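Diacylglycerol kinase (Bacillus anthracis, PDB 3S40) probably phosphorylates diacylglycerol to phosphatidic acid with ATP as phosphate donor. Local coordinates at residues Thr47-Gln50 against Gly51-Thr54. Residues are numbered along the deposited sequence; the frame is centred on the assembly and turned at random.
Sequences TKEQ and GDAT
D52, in the first turn of helix 52-60, turns its carboxylate back onto the backbone of K48 and E49. One oxygen, OD2, does the gripping and takes two N-H groups. The N of K48 lies 2.6 Å from OD2 of D52 and uses the anti lone pair, the one away from OD1. The N of E49 is 2.9 Å from the same OD2 but comes from above the carboxylate plane, 65° out of it. CG of D52 stands beside its own backbone N and anti to its carbonyl carbon (chi1 -76°), which carries OD2 to the N-H groups of K48 and E49. In return, the N of D52 donates to O of E49 at 3.1 Å. This bond closes a type II beta turn from E49 to D52. G51 holds the third position of that turn and is also the N-cap residue of the helix. Its phi is positive, 100°, a conformation that favours glycine. One water joins OD1 of D52 to O of Q50, giving both carboxylate oxygens partners. On the helix side, the CG2 methyl of T47 packs 3.9 Å from CB of D52 and 4.0 Å from CB of A53. From helix 73-83, E78 accepts the N-H of G51 through its side chain. The loop joins strand 42-46, at the edge of the parallel sheet, to helix 52-60 as a beta-alpha connection, and these bonds fix its bend. Two N-H donors on one oxygen, and a start-of-helix position, should favour a charged D52, although the carboxylate of E49 nearby would oppose this somewhat.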
ATOM      1  N   THR A  47      10.606  -6.062  16.666  1.00 25.41           N
ATOM      2  CA  THR A  47      11.386  -4.880  16.282  1.00 26.43           C
ATOM      3  C   THR A  47      11.756  -4.111  17.549  1.00 28.02           C
ATOM      4  O   THR A  47      11.083  -4.238  18.558  1.00 25.42           O
ATOM      5  CB  THR A  47      10.590  -3.921  15.373  1.00 26.83           C
ATOM      6  OG1 THR A  47       9.322  -3.632  15.982  1.00 25.67           O
ATOM      7  CG2 THR A  47      10.354  -4.550  13.988  1.00 27.28           C
ATOM      8  N   LYS A  48      12.813  -3.312  17.490  1.00 34.49           N
ATOM      9  CA  LYS A  48      13.190  -2.448  18.612  1.00 47.93           C
ATOM     10  C   LYS A  48      13.212  -0.987  18.189  1.00 46.51           C
ATOM     11  O   LYS A  48      12.697  -0.117  18.888  1.00 43.92           O
ATOM     12  CB  LYS A  48      14.546  -2.840  19.198  1.00 45.43           C
ATOM     13  CG  LYS A  48      14.494  -4.047  20.124  1.00 66.24           C
ATOM     14  CD  LYS A  48      15.074  -5.297  19.465  1.00 77.36           C
ATOM     15  CE  LYS A  48      15.050  -6.498  20.405  1.00 76.44           C
ATOM     16  NZ  LYS A  48      15.592  -7.726  19.753  1.00 78.98           N
ATOM     17  N   GLU A  49      13.818  -0.713  17.042  1.00 41.61           N
ATOM     18  CA  GLU A  49      13.793   0.642  16.516  1.00 49.06           C
ATOM     19  C   GLU A  49      13.276   0.663  15.096  1.00 45.36           C
ATOM     20  O   GLU A  49      13.198  -0.379  14.429  1.00 31.89           O
ATOM     21  CB  GLU A  49      15.181   1.274  16.553  1.00 56.68           C
ATOM     22  CG  GLU A  49      15.735   1.461  17.948  1.00 77.04           C
ATOM     23  CD  GLU A  49      17.149   0.942  18.067  1.00 91.54           C
ATOM     24  OE1 GLU A  49      17.560   0.147  17.193  1.00 91.51           O
ATOM     25  OE2 GLU A  49      17.848   1.327  19.030  1.00 99.81           O
ATOM     26  N   GLN A  50      12.919   1.866  14.656  1.00 37.57           N
ATOM     27  CA  GLN A  50      12.686   2.155  13.255  1.00 45.34           C
ATOM     28  C   GLN A  50      13.819   1.583  12.406  1.00 36.02           C
ATOM     29  O   GLN A  50      14.992   1.732  12.739  1.00 38.35           O
ATOM     30  CB  GLN A  50      12.594   3.672  13.058  1.00 62.21           C
ATOM     31  CG  GLN A  50      12.390   4.115  11.620  1.00 79.08           C
ATOM     32  CD  GLN A  50      12.503   5.620  11.454  1.00 90.93           C
ATOM     33  OE1 GLN A  50      12.861   6.337  12.395  1.00 88.68           O
ATOM     34  NE2 GLN A  50      12.197   6.110  10.254  1.00 92.73           N
ATOM     35  N   GLY A  51      13.463   0.919  11.313  1.00 26.83           N
ATOM     36  CA  GLY A  51      14.450   0.304  10.450  1.00 31.71           C
ATOM     37  C   GLY A  51      14.612  -1.193  10.669  1.00 33.46           C
ATOM     38  O   GLY A  51      15.021  -1.904   9.750  1.00 38.35           O
ATOM     39  N   ASP A  52      14.278  -1.681  11.868  1.00 26.31           N
ATOM     40  CA  ASP A  52      14.430  -3.115  12.174  1.00 25.77           C
ATOM     41  C   ASP A  52      13.636  -4.036  11.242  1.00 24.26           C
ATOM     42  O   ASP A  52      14.134  -5.061  10.794  1.00 29.19           O
ATOM     43  CB  ASP A  52      14.040  -3.417  13.616  1.00 25.93           C
ATOM     44  CG  ASP A  52      15.099  -2.979  14.619  1.00 41.42           C
ATOM     45  OD1 ASP A  52      16.190  -2.545  14.190  1.00 41.21           O
ATOM     46  OD2 ASP A  52      14.840  -3.085  15.837  1.00 38.57           O
ATOM     47  N   ALA A  53      12.390  -3.683  10.980  1.00 27.60           N
ATOM     48  CA  ALA A  53      11.568  -4.516  10.119  1.00 24.00           C
ATOM     49  C   ALA A  53      12.236  -4.628   8.744  1.00 19.08           C
ATOM     50  O   ALA A  53      12.361  -5.710   8.190  1.00 26.77           O
ATOM     51  CB  ALA A  53      10.138  -3.949  10.023  1.00 14.84           C
ATOM     52  N   THR A  54      12.698  -3.502   8.222  1.00 21.66           N
ATOM     53  CA  THR A  54      13.427  -3.494   6.952  1.00 28.20           C
ATOM     54  C   THR A  54      14.653  -4.409   7.018  1.00 22.19           C
ATOM     55  O   THR A  54      14.880  -5.203   6.109  1.00 26.55           O
ATOM     56  CB  THR A  54      13.868  -2.061   6.556  1.00 25.56           C
ATOM     57  OG1 THR A  54      12.716  -1.205   6.476  1.00 28.03           O
ATOM     58  CG2 THR A  54      14.609  -2.061   5.228  1.00 31.51           C
TER
HETATM   59  O   HOH W   1      10.850  -1.340  12.826  1.00 30.92           O
HETATM   60  O   HOH W   2      17.277  -0.399  13.078  1.00 39.75           O